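Local atomic coordinates of nuclease-like protein (Chaetomium thermophilum, PDB entry 6GRB), a protein that probably cuts four-way DNA (Holliday) junctions and 5'-flaps as the fungal junction-resolving enzyme GEN1, of which this chain is the N-terminal part, including the nuclease core. Residues A[55-60]-A[312-317]; A[104-109]-A[304-309]; A[13-18]-A[166-171]. All coordinates share one frame; numbering follows the deposited sequence.

Interaction 1: A[55-60]-A[312-317]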
ATOM      1  N   PRO A  55      20.166  -8.070   4.369  1.00 72.55           N
ATOM      2  CA  PRO A  55      19.507  -6.886   4.932  1.00 73.16           C
ATOM      3  C   PRO A  55      18.316  -6.413   4.125  1.00 72.74           C
ATOM      4  O   PRO A  55      17.355  -5.928   4.722  1.00 72.69           O
ATOM      5  CB  PRO A  55      20.634  -5.846   4.966  1.00 74.11           C
ATOM      6  CG  PRO A  55      21.496  -6.210   3.813  1.00 73.80           C
ATOM      7  CD  PRO A  55      21.483  -7.729   3.797  1.00 72.92           C
ATOM      8  N   ALA A  56      18.334  -6.557   2.796  1.00 70.09           N
ATOM      9  CA  ALA A  56      17.206  -6.180   1.946  1.00 69.63           C
ATOM     10  C   ALA A  56      15.916  -6.878   2.373  1.00 68.70           C
ATOM     11  O   ALA A  56      14.832  -6.289   2.271  1.00 68.39           O
ATOM     12  CB  ALA A  56      17.518  -6.484   0.498  1.00 69.55           C
ATOM     13  N   ILE A  57      16.015  -8.079   2.937  1.00 66.43           N
ATOM     14  CA  ILE A  57      14.814  -8.838   3.251  1.00 65.81           C
ATOM     15  C   ILE A  57      14.590  -8.984   4.748  1.00 66.19           C
ATOM     16  O   ILE A  57      13.441  -9.256   5.173  1.00 65.88           O
ATOM     17  CB  ILE A  57      14.868 -10.192   2.504  1.00 65.51           C
ATOM     18  CG1 ILE A  57      13.619 -11.055   2.608  1.00 65.20           C
ATOM     19  CG2 ILE A  57      16.049 -11.043   2.940  1.00 65.98           C
ATOM     20  CD1 ILE A  57      13.672 -12.167   1.604  1.00 65.26           C
ATOM     21  N   ARG A  58      15.620  -8.674   5.567  1.00 68.33           N
ATOM     22  CA  ARG A  58      15.430  -8.305   6.963  1.00 69.07           C
ATOM     23  C   ARG A  58      14.476  -7.124   7.065  1.00 68.70           C
ATOM     24  O   ARG A  58      13.535  -7.153   7.862  1.00 68.54           O
ATOM     25  CB  ARG A  58      16.760  -8.003   7.633  1.00 70.00           C
ATOM     26  CG  ARG A  58      16.888  -8.565   9.042  1.00 70.41           C
ATOM     27  CD  ARG A  58      18.327  -8.528   9.529  1.00 70.94           C
ATOM     28  NE  ARG A  58      18.954  -7.219   9.337  1.00 71.48           N
ATOM     29  CZ  ARG A  58      20.180  -7.017   8.853  1.00 71.65           C
ATOM     30  NH1 ARG A  58      20.953  -8.034   8.492  1.00 71.21           N
ATOM     31  NH2 ARG A  58      20.645  -5.783   8.735  1.00 72.34           N
ATOM     32  N   THR A  59      14.672  -6.086   6.243  1.00 68.00           N
ATOM     33  CA  THR A  59      13.798  -4.924   6.393  1.00 67.98           C
ATOM     34  C   THR A  59      12.398  -5.219   5.875  1.00 66.91           C
ATOM     35  O   THR A  59      11.419  -4.654   6.380  1.00 66.77           O
ATOM     36  CB  THR A  59      14.382  -3.673   5.719  1.00 68.77           C
ATOM     37  OG1 THR A  59      14.243  -3.759   4.306  1.00 68.36           O
ATOM     38  CG2 THR A  59      15.831  -3.536   6.036  1.00 69.75           C
ATOM     39  N   LEU A  60      12.280  -6.104   4.886  1.00 61.56           N
ATOM     40  CA  LEU A  60      10.969  -6.593   4.466  1.00 60.69           C
ATOM     41  C   LEU A  60      10.280  -7.331   5.613  1.00 60.61           C
ATOM     42  O   LEU A  60       9.095  -7.126   5.884  1.00 60.20           O
ATOM     43  CB  LEU A  60      11.151  -7.500   3.242  1.00 60.39           C
ATOM     44  CG  LEU A  60       9.971  -7.756   2.326  1.00 59.85           C
ATOM     45  CD1 LEU A  60       9.723  -6.531   1.481  1.00 59.99           C
ATOM     46  CD2 LEU A  60      10.203  -8.974   1.459  1.00 59.86           C
ATOM     47  N   GLU A 312      18.084 -19.347   9.163  1.00 62.65           N
ATOM     48  CA  GLU A 312      18.837 -19.596   7.933  1.00 61.98           C
ATOM     49  C   GLU A 312      19.180 -18.306   7.202  1.00 60.58           C
ATOM     50  O   GLU A 312      20.276 -18.177   6.637  1.00 60.17           O
ATOM     51  CB  GLU A 312      18.065 -20.533   7.000  1.00 62.37           C
ATOM     52  N   THR A 313      18.270 -17.336   7.206  1.00 63.72           N
ATOM     53  CA  THR A 313      18.469 -16.145   6.386  1.00 62.63           C
ATOM     54  C   THR A 313      19.126 -14.994   7.142  1.00 62.52           C
ATOM     55  O   THR A 313      19.946 -14.273   6.567  1.00 62.11           O
ATOM     56  CB  THR A 313      17.131 -15.695   5.798  1.00 62.09           C
ATOM     57  OG1 THR A 313      16.359 -16.855   5.455  1.00 62.62           O
ATOM     58  CG2 THR A 313      17.359 -14.827   4.545  1.00 61.20           C
ATOM     59  N   PHE A 314      18.804 -14.793   8.413  1.00 62.58           N
ATOM     60  CA  PHE A 314      19.363 -13.658   9.131  1.00 62.66           C
ATOM     61  C   PHE A 314      20.509 -14.068  10.033  1.00 63.36           C
ATOM     62  O   PHE A 314      21.166 -13.199  10.622  1.00 63.58           O
ATOM     63  CB  PHE A 314      18.269 -12.952   9.942  1.00 62.84           C
ATOM     64  CG  PHE A 314      17.074 -12.545   9.121  1.00 62.17           C
ATOM     65  CD1 PHE A 314      17.203 -12.264   7.761  1.00 61.45           C
ATOM     66  CD2 PHE A 314      15.809 -12.444   9.706  1.00 62.35           C
ATOM     67  CE1 PHE A 314      16.098 -11.887   7.002  1.00 60.87           C
ATOM     68  CE2 PHE A 314      14.710 -12.063   8.952  1.00 61.73           C
ATOM     69  CZ  PHE A 314      14.853 -11.787   7.605  1.00 60.97           C
ATOM     70  N   ASP A 315      20.684 -15.362  10.180  1.00 64.93           N
ATOM     71  CA  ASP A 315      21.677 -15.914  11.045  1.00 65.70           C
ATOM     72  C   ASP A 315      21.285 -15.734  12.491  1.00 66.54           C
ATOM     73  O   ASP A 315      22.118 -15.682  13.350  1.00 67.10           O
ATOM     74  CB  ASP A 315      23.041 -15.336  10.766  1.00 65.39           C
ATOM     75  CG  ASP A 315      23.988 -16.363  10.243  1.00 65.50           C
ATOM     76  OD1 ASP A 315      24.567 -16.138   9.191  1.00 65.23           O
ATOM     77  OD2 ASP A 315      24.137 -17.408  10.867  1.00 65.97           O
ATOM     78  N   TRP A 316      20.002 -15.579  12.745  1.00 63.28           N
ATOM     79  CA  TRP A 316      19.494 -15.508  14.115  1.00 64.21           C
ATOM     80  C   TRP A 316      19.574 -16.911  14.718  1.00 65.43           C
ATOM     81  O   TRP A 316      18.578 -17.622  14.898  1.00 66.18           O
ATOM     82  CB  TRP A 316      18.074 -14.952  14.161  1.00 64.01           C
ATOM     83  CG  TRP A 316      17.954 -13.508  13.710  1.00 63.10           C
ATOM     84  CD1 TRP A 316      18.969 -12.672  13.304  1.00 62.67           C
ATOM     85  CD2 TRP A 316      16.751 -12.741  13.618  1.00 62.72           C
ATOM     86  NE1 TRP A 316      18.465 -11.440  12.962  1.00 62.23           N
ATOM     87  CE2 TRP A 316      17.107 -11.453  13.153  1.00 62.18           C
ATOM     88  CE3 TRP A 316      15.405 -13.017  13.878  1.00 62.89           C
ATOM     89  CZ2 TRP A 316      16.160 -10.450  12.938  1.00 61.82           C
ATOM     90  CZ3 TRP A 316      14.468 -12.013  13.669  1.00 62.32           C
ATOM     91  CH2 TRP A 316      14.855 -10.746  13.208  1.00 61.78           C
ATOM     92  N   THR A 317      20.807 -17.307  15.021  1.00 65.06           N
ATOM     93  CA  THR A 317      21.099 -18.673  15.428  1.00 66.22           C
ATOM     94  C   THR A 317      21.038 -18.843  16.944  1.00 67.51           C
ATOM     95  O   THR A 317      21.288 -17.904  17.701  1.00 67.44           O
ATOM     96  CB  THR A 317      22.477 -19.091  14.929  1.00 65.92           C
ATOM     97  OG1 THR A 317      23.451 -18.160  15.409  1.00 65.57           O
ATOM     98  CG2 THR A 317      22.502 -19.114  13.397  1.00 64.85           C
TER
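Arg-58 of helix 55-70 lies opposite Phe-314, near the C-terminal end of helix 303-313; their CA atoms are 7.0 Å apart, and no hydrogen bond joins the two backbones. The arginine CG sits over the centre of the Phe-314 ring, 3.8 Å from the centroid and only 4° off the ring normal, a CH-pi contact. CG of Phe-314 lies beside its own backbone N and anti to the carbonyl carbon (chi1 -54°), and CE1 of that ring comes 3.6 Å from Arg-58 N. Ile-57 CG2 lies 4.1 Å from Phe-314 CE1 and also touches the methyl of Thr-313. Beyond CG the arginine bends at chi3, and the guanidinium, turned 77° from the phenyl plane, hydrogen-bonds through NH1 to the carbonyl of Gly-51. Asp-315, with positive phi, is the first residue to leave helical geometry, before the inverse gamma turn at Trp-316, whose ring has Phe-314 CD2 over its centre. Away from the metal site, this apolar packing joins helix 55-70, in the XPG N-terminal domain, to the far end of helix 303-313. Phe-61, one turn further along helix 55-70, meets both aromatic rings edge-to-face, while Leu-60 packs against Trp-42 and Ile-46 of helix 42-46.

Interaction 2: A[104-109]-A[304-309]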
ATOM      1  N   LYS A 104       8.147 -14.537  -1.420  1.00 54.17           N
ATOM      2  CA  LYS A 104       6.876 -15.257  -1.401  1.00 55.07           C
ATOM      3  C   LYS A 104       6.824 -16.242  -0.239  1.00 56.27           C
ATOM      4  O   LYS A 104       5.765 -16.466   0.357  1.00 57.26           O
ATOM      5  CB  LYS A 104       6.660 -15.991  -2.729  1.00 55.42           C
ATOM      6  CG  LYS A 104       6.374 -15.072  -3.876  1.00 54.75           C
ATOM      7  CD  LYS A 104       6.058 -15.888  -5.104  1.00 55.25           C
ATOM      8  CE  LYS A 104       5.388 -15.017  -6.157  1.00 55.03           C
ATOM      9  NZ  LYS A 104       4.927 -15.835  -7.315  1.00 55.63           N
ATOM     10  N   ARG A 105       7.966 -16.846   0.087  1.00 58.24           N
ATOM     11  CA  ARG A 105       8.050 -17.706   1.261  1.00 59.59           C
ATOM     12  C   ARG A 105       7.788 -16.912   2.538  1.00 59.49           C
ATOM     13  O   ARG A 105       6.994 -17.328   3.394  1.00 60.87           O
ATOM     14  CB  ARG A 105       9.427 -18.378   1.284  1.00 59.69           C
ATOM     15  CG  ARG A 105       9.655 -19.261   2.467  1.00 61.17           C
ATOM     16  CD  ARG A 105      10.869 -20.155   2.253  1.00 61.46           C
ATOM     17  NE  ARG A 105      11.176 -20.928   3.463  1.00 62.93           N
ATOM     18  CZ  ARG A 105      12.341 -20.894   4.116  1.00 62.78           C
ATOM     19  NH1 ARG A 105      13.343 -20.138   3.671  1.00 61.33           N
ATOM     20  NH2 ARG A 105      12.511 -21.613   5.224  1.00 64.24           N
ATOM     21  N   LEU A 106       8.431 -15.749   2.677  1.00 56.66           N
ATOM     22  CA  LEU A 106       8.220 -14.938   3.874  1.00 56.42           C
ATOM     23  C   LEU A 106       6.786 -14.418   3.954  1.00 56.37           C
ATOM     24  O   LEU A 106       6.231 -14.304   5.054  1.00 56.88           O
ATOM     25  CB  LEU A 106       9.229 -13.780   3.916  1.00 55.17           C
ATOM     26  CG  LEU A 106       9.288 -12.967   5.220  1.00 55.09           C
ATOM     27  CD1 LEU A 106       9.908 -13.760   6.407  1.00 56.23           C
ATOM     28  CD2 LEU A 106      10.005 -11.641   4.999  1.00 54.20           C
ATOM     29  N   ILE A 107       6.183 -14.096   2.801  1.00 53.03           N
ATOM     30  CA  ILE A 107       4.777 -13.718   2.756  1.00 53.23           C
ATOM     31  C   ILE A 107       3.897 -14.822   3.332  1.00 55.30           C
ATOM     32  O   ILE A 107       3.010 -14.564   4.155  1.00 55.80           O
ATOM     33  CB  ILE A 107       4.365 -13.359   1.320  1.00 52.70           C
ATOM     34  CG1 ILE A 107       5.054 -12.053   0.898  1.00 51.16           C
ATOM     35  CG2 ILE A 107       2.838 -13.254   1.228  1.00 53.49           C
ATOM     36  CD1 ILE A 107       4.855 -11.683  -0.569  1.00 50.88           C
ATOM     37  N   ARG A 108       4.116 -16.060   2.906  1.00 52.41           N
ATOM     38  CA  ARG A 108       3.317 -17.178   3.414  1.00 55.04           C
ATOM     39  C   ARG A 108       3.520 -17.356   4.914  1.00 55.94           C
ATOM     40  O   ARG A 108       2.550 -17.430   5.675  1.00 57.30           O
ATOM     41  CB  ARG A 108       3.668 -18.474   2.667  1.00 56.10           C
ATOM     42  N   LEU A 109       4.787 -17.383   5.358  1.00 57.14           N
ATOM     43  CA  LEU A 109       5.109 -17.567   6.769  1.00 57.90           C
ATOM     44  C   LEU A 109       4.374 -16.581   7.668  1.00 57.07           C
ATOM     45  O   LEU A 109       4.017 -16.932   8.797  1.00 58.29           O
ATOM     46  CB  LEU A 109       6.618 -17.454   6.974  1.00 56.83           C
ATOM     47  CG  LEU A 109       7.411 -18.671   6.486  1.00 57.92           C
ATOM     48  CD1 LEU A 109       8.896 -18.474   6.668  1.00 56.82           C
ATOM     49  CD2 LEU A 109       6.922 -19.919   7.223  1.00 60.76           C
ATOM     50  N   ALA A 304       7.062 -21.547  14.055  1.00 65.06           N
ATOM     51  CA  ALA A 304       8.215 -22.420  13.838  1.00 65.88           C
ATOM     52  C   ALA A 304       8.801 -22.226  12.450  1.00 63.99           C
ATOM     53  O   ALA A 304      10.005 -22.420  12.253  1.00 63.14           O
ATOM     54  CB  ALA A 304       7.826 -23.887  14.055  1.00 69.14           C
ATOM     55  N   GLY A 305       7.969 -21.848  11.477  1.00 65.25           N
ATOM     56  CA  GLY A 305       8.481 -21.588  10.142  1.00 63.35           C
ATOM     57  C   GLY A 305       9.318 -20.326  10.091  1.00 60.58           C
ATOM     58  O   GLY A 305      10.392 -20.307   9.486  1.00 59.42           O
ATOM     59  N   LEU A 306       8.834 -19.251  10.727  1.00 62.48           N
ATOM     60  CA  LEU A 306       9.626 -18.033  10.874  1.00 60.35           C
ATOM     61  C   LEU A 306      10.881 -18.267  11.698  1.00 60.74           C
ATOM     62  O   LEU A 306      11.912 -17.633  11.434  1.00 59.43           O
ATOM     63  CB  LEU A 306       8.789 -16.924  11.510  1.00 59.51           C
ATOM     64  CG  LEU A 306       7.890 -16.143  10.565  1.00 58.22           C
ATOM     65  CD1 LEU A 306       7.039 -15.118  11.368  1.00 57.63           C
ATOM     66  CD2 LEU A 306       8.721 -15.461   9.508  1.00 56.57           C
ATOM     67  N   ARG A 307      10.828 -19.157  12.703  1.00 63.98           N
ATOM     68  CA  ARG A 307      12.057 -19.447  13.440  1.00 64.42           C
ATOM     69  C   ARG A 307      13.094 -20.125  12.550  1.00 64.19           C
ATOM     70  O   ARG A 307      14.267 -19.745  12.574  1.00 63.25           O
ATOM     71  CB  ARG A 307      11.784 -20.291  14.670  1.00 66.68           C
ATOM     72  CG  ARG A 307      13.073 -20.651  15.400  1.00 67.15           C
ATOM     73  CD  ARG A 307      13.719 -19.421  16.054  1.00 65.80           C
ATOM     74  NE  ARG A 307      15.090 -19.698  16.492  1.00 66.01           N
ATOM     75  CZ  ARG A 307      16.176 -19.113  15.990  1.00 64.60           C
ATOM     76  NH1 ARG A 307      17.372 -19.444  16.440  1.00 64.96           N
ATOM     77  NH2 ARG A 307      16.072 -18.186  15.047  1.00 62.94           N
ATOM     78  N   GLU A 308      12.685 -21.099  11.731  1.00 62.62           N
ATOM     79  CA  GLU A 308      13.639 -21.701  10.794  1.00 62.14           C
ATOM     80  C   GLU A 308      14.100 -20.698   9.735  1.00 59.88           C
ATOM     81  O   GLU A 308      15.298 -20.636   9.421  1.00 59.08           O
ATOM     82  CB  GLU A 308      13.044 -22.947  10.132  1.00 63.54           C
ATOM     83  N   PHE A 309      13.178 -19.885   9.194  1.00 64.03           N
ATOM     84  CA  PHE A 309      13.554 -18.875   8.200  1.00 62.05           C
ATOM     85  C   PHE A 309      14.611 -17.898   8.736  1.00 61.12           C
ATOM     86  O   PHE A 309      15.613 -17.624   8.057  1.00 60.27           O
ATOM     87  CB  PHE A 309      12.318 -18.108   7.732  1.00 61.31           C
ATOM     88  CG  PHE A 309      12.592 -17.108   6.627  1.00 59.53           C
ATOM     89  CD1 PHE A 309      13.018 -15.823   6.925  1.00 58.50           C
ATOM     90  CD2 PHE A 309      12.393 -17.455   5.294  1.00 59.18           C
ATOM     91  CE1 PHE A 309      13.261 -14.904   5.928  1.00 57.29           C
ATOM     92  CE2 PHE A 309      12.623 -16.532   4.273  1.00 57.78           C
ATOM     93  CZ  PHE A 309      13.067 -15.252   4.592  1.00 56.90           C
TER
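Phe-309 of helix 303-313 reaches between Arg-105, Leu-106 and Leu-109 of helix 104-109. Apolar contacts dominate. Leu-106 CD1 lies over one face of the phenyl ring, offset toward its rim and 3.9 Å from the centroid, a CH-pi contact; the same methyl meets Leu-306 CD2 at 3.7 Å. Leu-109 CD1 rests 3.6 Å from Phe-309 CB, and Leu-109 CD2 packs on Gly-305 CA at 3.7 Å, where any side-chain carbon would collide with it. The phenyl ring gets there because CG stands opposite the backbone N (chi1 -176°), carrying it toward the other helix. This is a roughly antiparallel helix pair, with axes 10.0 Å apart at closest approach and 147° between their directions, and it sets helix 104-109 of the nuclease core against helix 303-313. Leu-106 and Leu-306 both also touch Phe-61 of helix 55-70. The charged group only packs: the extended Arg-105 has Phe-309 CD2 over one face of its guanidinium, NH1 being 3.3 Å from that carbon, with the planes inclined by 54°. Putting an alanine in place of Phe-309 would probably open a gap beside Leu-106 CD1 and leave the Arg-105 guanidinium without its aromatic neighbour.

Interaction 3: A[13-18]-A[166-171]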
ATOM      1  N   GLY A  13      -0.527  15.327  -2.322  1.00 68.23           N
ATOM      2  CA  GLY A  13      -1.296  14.325  -1.611  1.00 67.12           C
ATOM      3  C   GLY A  13      -1.317  14.576  -0.114  1.00 65.76           C
ATOM      4  O   GLY A  13      -0.604  15.430   0.421  1.00 65.68           O
ATOM      5  N   GLU A  14      -2.168  13.818   0.579  1.00 66.62           N
ATOM      6  CA  GLU A  14      -2.327  13.957   2.023  1.00 65.47           C
ATOM      7  C   GLU A  14      -1.439  12.973   2.772  1.00 64.44           C
ATOM      8  O   GLU A  14      -1.538  11.757   2.567  1.00 63.97           O
ATOM      9  CB  GLU A  14      -3.771  13.742   2.458  1.00 65.13           C
ATOM     10  CG  GLU A  14      -3.873  13.939   3.944  1.00 64.15           C
ATOM     11  CD  GLU A  14      -5.265  13.715   4.488  1.00 63.79           C
ATOM     12  OE1 GLU A  14      -6.026  12.899   3.895  1.00 63.89           O
ATOM     13  OE2 GLU A  14      -5.582  14.374   5.521  1.00 63.52           O
ATOM     14  N   ARG A  15      -0.601  13.495   3.663  1.00 62.92           N
ATOM     15  CA  ARG A  15       0.242  12.650   4.496  1.00 62.22           C
ATOM     16  C   ARG A  15      -0.692  12.188   5.607  1.00 61.30           C
ATOM     17  O   ARG A  15      -1.424  12.997   6.173  1.00 61.30           O
ATOM     18  CB  ARG A  15       1.409  13.448   5.075  1.00 62.68           C
ATOM     19  CG  ARG A  15       2.747  13.155   4.415  1.00 62.99           C
ATOM     20  CD  ARG A  15       3.324  11.835   4.900  1.00 62.70           C
ATOM     21  NE  ARG A  15       3.744  10.982   3.791  1.00 62.94           N
ATOM     22  CZ  ARG A  15       4.882  10.297   3.766  1.00 63.32           C
ATOM     23  NH1 ARG A  15       5.722  10.362   4.791  1.00 63.59           N
ATOM     24  NH2 ARG A  15       5.183   9.546   2.715  1.00 63.61           N
ATOM     25  N   ILE A  16      -0.678  10.898   5.925  1.00 59.89           N
ATOM     26  CA  ILE A  16      -1.596  10.391   6.937  1.00 59.14           C
ATOM     27  C   ILE A  16      -1.010   9.136   7.566  1.00 58.64           C
ATOM     28  O   ILE A  16      -0.405   8.304   6.888  1.00 58.65           O
ATOM     29  CB  ILE A  16      -2.988  10.131   6.338  1.00 59.00           C
ATOM     30  CG1 ILE A  16      -3.977   9.759   7.438  1.00 58.37           C
ATOM     31  CG2 ILE A  16      -2.932   9.042   5.263  1.00 58.98           C
ATOM     32  CD1 ILE A  16      -5.342   9.441   6.887  1.00 58.39           C
ATOM     33  N   SER A  17      -1.176   9.023   8.881  1.00 58.52           N
ATOM     34  CA  SER A  17      -0.736   7.853   9.628  1.00 58.27           C
ATOM     35  C   SER A  17      -1.425   6.582   9.123  1.00 57.57           C
ATOM     36  O   SER A  17      -2.654   6.474   9.174  1.00 57.12           O
ATOM     37  CB  SER A  17      -1.038   8.088  11.107  1.00 58.30           C
ATOM     38  OG  SER A  17      -1.150   6.887  11.834  1.00 58.04           O
ATOM     39  N   LEU A  18      -0.634   5.612   8.661  1.00 55.62           N
ATOM     40  CA  LEU A  18      -1.192   4.329   8.227  1.00 54.93           C
ATOM     41  C   LEU A  18      -2.045   3.684   9.320  1.00 54.43           C
ATOM     42  O   LEU A  18      -3.082   3.066   9.045  1.00 53.96           O
ATOM     43  CB  LEU A  18      -0.062   3.387   7.816  1.00 55.07           C
ATOM     44  CG  LEU A  18      -0.418   2.093   7.094  1.00 54.43           C
ATOM     45  CD1 LEU A  18      -1.467   2.352   6.009  1.00 54.36           C
ATOM     46  CD2 LEU A  18       0.840   1.483   6.485  1.00 54.74           C
ATOM     47  N   PRO A 166       8.782   3.908   9.953  1.00 68.45           N
ATOM     48  CA  PRO A 166       7.836   4.253   8.883  1.00 67.60           C
ATOM     49  C   PRO A 166       6.387   4.253   9.368  1.00 66.24           C
ATOM     50  O   PRO A 166       5.793   3.194   9.537  1.00 65.42           O
ATOM     51  CB  PRO A 166       8.090   3.165   7.828  1.00 67.45           C
ATOM     52  CG  PRO A 166       8.588   1.994   8.619  1.00 67.22           C
ATOM     53  CD  PRO A 166       9.333   2.548   9.799  1.00 68.27           C
ATOM     54  N   THR A 167       5.802   5.420   9.605  1.00 62.85           N
ATOM     55  CA  THR A 167       4.454   5.469  10.130  1.00 61.61           C
ATOM     56  C   THR A 167       3.434   6.023   9.152  1.00 60.47           C
ATOM     57  O   THR A 167       2.224   5.870   9.402  1.00 59.47           O
ATOM     58  CB  THR A 167       4.390   6.317  11.409  1.00 61.89           C
ATOM     59  OG1 THR A 167       4.789   7.660  11.112  1.00 62.09           O
ATOM     60  CG2 THR A 167       5.280   5.741  12.466  1.00 63.17           C
ATOM     61  N   HIS A 168       3.875   6.666   8.062  1.00 60.27           N
ATOM     62  CA  HIS A 168       2.985   7.485   7.251  1.00 59.72           C
ATOM     63  C   HIS A 168       3.068   7.111   5.784  1.00 59.80           C
ATOM     64  O   HIS A 168       4.076   6.588   5.311  1.00 60.47           O
ATOM     65  CB  HIS A 168       3.282   8.988   7.422  1.00 60.22           C
ATOM     66  CG  HIS A 168       2.710   9.560   8.679  1.00 59.97           C
ATOM     67  ND1 HIS A 168       3.141   9.178   9.931  1.00 60.22           N
ATOM     68  CD2 HIS A 168       1.711  10.450   8.878  1.00 59.65           C
ATOM     69  CE1 HIS A 168       2.440   9.822  10.848  1.00 59.99           C
ATOM     70  NE2 HIS A 168       1.576  10.610  10.239  1.00 59.63           N
ATOM     71  N   VAL A 169       1.960   7.356   5.088  1.00 57.71           N
ATOM     72  CA  VAL A 169       1.851   7.230   3.640  1.00 58.06           C
ATOM     73  C   VAL A 169       1.278   8.534   3.106  1.00 58.58           C
ATOM     74  O   VAL A 169       0.703   9.340   3.840  1.00 58.39           O
ATOM     75  CB  VAL A 169       0.954   6.053   3.185  1.00 57.36           C
ATOM     76  CG1 VAL A 169       1.508   4.707   3.673  1.00 56.85           C
ATOM     77  CG2 VAL A 169      -0.480   6.274   3.672  1.00 56.78           C
ATOM     78  N   THR A 170       1.403   8.700   1.793  1.00 58.59           N
ATOM     79  CA  THR A 170       0.848   9.840   1.071  1.00 59.45           C
ATOM     80  C   THR A 170      -0.384   9.377   0.290  1.00 59.70           C
ATOM     81  O   THR A 170      -0.273   8.526  -0.608  1.00 60.04           O
ATOM     82  CB  THR A 170       1.912  10.452   0.148  1.00 60.63           C
ATOM     83  OG1 THR A 170       3.001  10.949   0.941  1.00 60.59           O
ATOM     84  CG2 THR A 170       1.330  11.588  -0.651  1.00 61.73           C
ATOM     85  N   LEU A 171      -1.557   9.910   0.657  1.00 60.95           N
ATOM     86  CA  LEU A 171      -2.836   9.458   0.111  1.00 61.38           C
ATOM     87  C   LEU A 171      -3.244  10.358  -1.038  1.00 63.14           C
ATOM     88  O   LEU A 171      -3.225  11.585  -0.909  1.00 63.60           O
ATOM     89  CB  LEU A 171      -3.959   9.463   1.159  1.00 60.60           C
ATOM     90  CG  LEU A 171      -5.377   8.992   0.723  1.00 61.17           C
ATOM     91  CD1 LEU A 171      -6.126   8.452   1.932  1.00 59.93           C
ATOM     92  CD2 LEU A 171      -6.251  10.039   0.041  1.00 62.67           C
TER
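Glu-14 and Leu-171 form a hydrogen-bonded antiparallel pair, each backbone N serving the other's carbonyl: Glu-14 N to Leu-171 O is 2.9 Å, and Leu-171 N to Glu-14 O is 2.7 Å and nearly straight at 174°. Ile-16 and Val-169 repeat the pattern, with Ile-16 N 2.9 Å from Val-169 O and approaching almost along the C=O axis. Past the last pair, Leu-18 N donates to Thr-167 O (3.0 Å), joining the two segments as helix 18-29 begins. The hydroxyl of Thr-170 accepts from Arg-15 NE at 2.9 Å, with OG1 17° out of the guanidinium plane. To reach it the arginine bends at chi2 and chi3, passing beside His-168 CB. NH2, whose position is less certain, pairs with Asp-155 in a salt bridge, while NH1 hydrogen-bonds the hydroxyl of Ser-157. The His-168 imidazole has Ser-17 CA over the centre of one face. Its ND1 lies 2.5 Å from Thr-167 OG1, a very short distance to be read with caution, with either atom possibly the donor; NE2 is bonded to Asp-375, whose other carboxylate oxygen takes the N-H of Ser-17. Ser-17 OG N-caps helix 18-29 at Lys-20 N. The Thr-170 side chain is about 10 Å from that of Asp-141, a magnesium ligand. Ile-16, Val-169 and Leu-171 share the face covered by Leu-21 of helix 18-29. Strand 14-17 is outermost in the mixed sheet of the XPG/FEN1-type nuclease, and strand 168-173 separates it from strand 151-157, whose Trp-156 packs on Val-169.

Overall arrangement
From the N terminus, strand 14-17 comes first and pairs with residues 166-171, so that interaction 3 closes a long loop at one edge of the mixed sheet. Within that span, residues 55-60 and then 104-109 leave toward later partners. Interaction 2 closes at 304-309 and interaction 1 just after it at 312-317, so 2 is nested inside 1, and both cross interaction 3. Interactions 1 and 2 share helix 303-313, have centres about 11 Å apart, and touch where Phe-314 packs on Phe-309 and Arg-307 probably hydrogen-bonds Trp-316 O. Together they fasten that helix to two helices of the nuclease core; interaction 3, centred about 27 Å from interaction 1, forms one edge of the sheet.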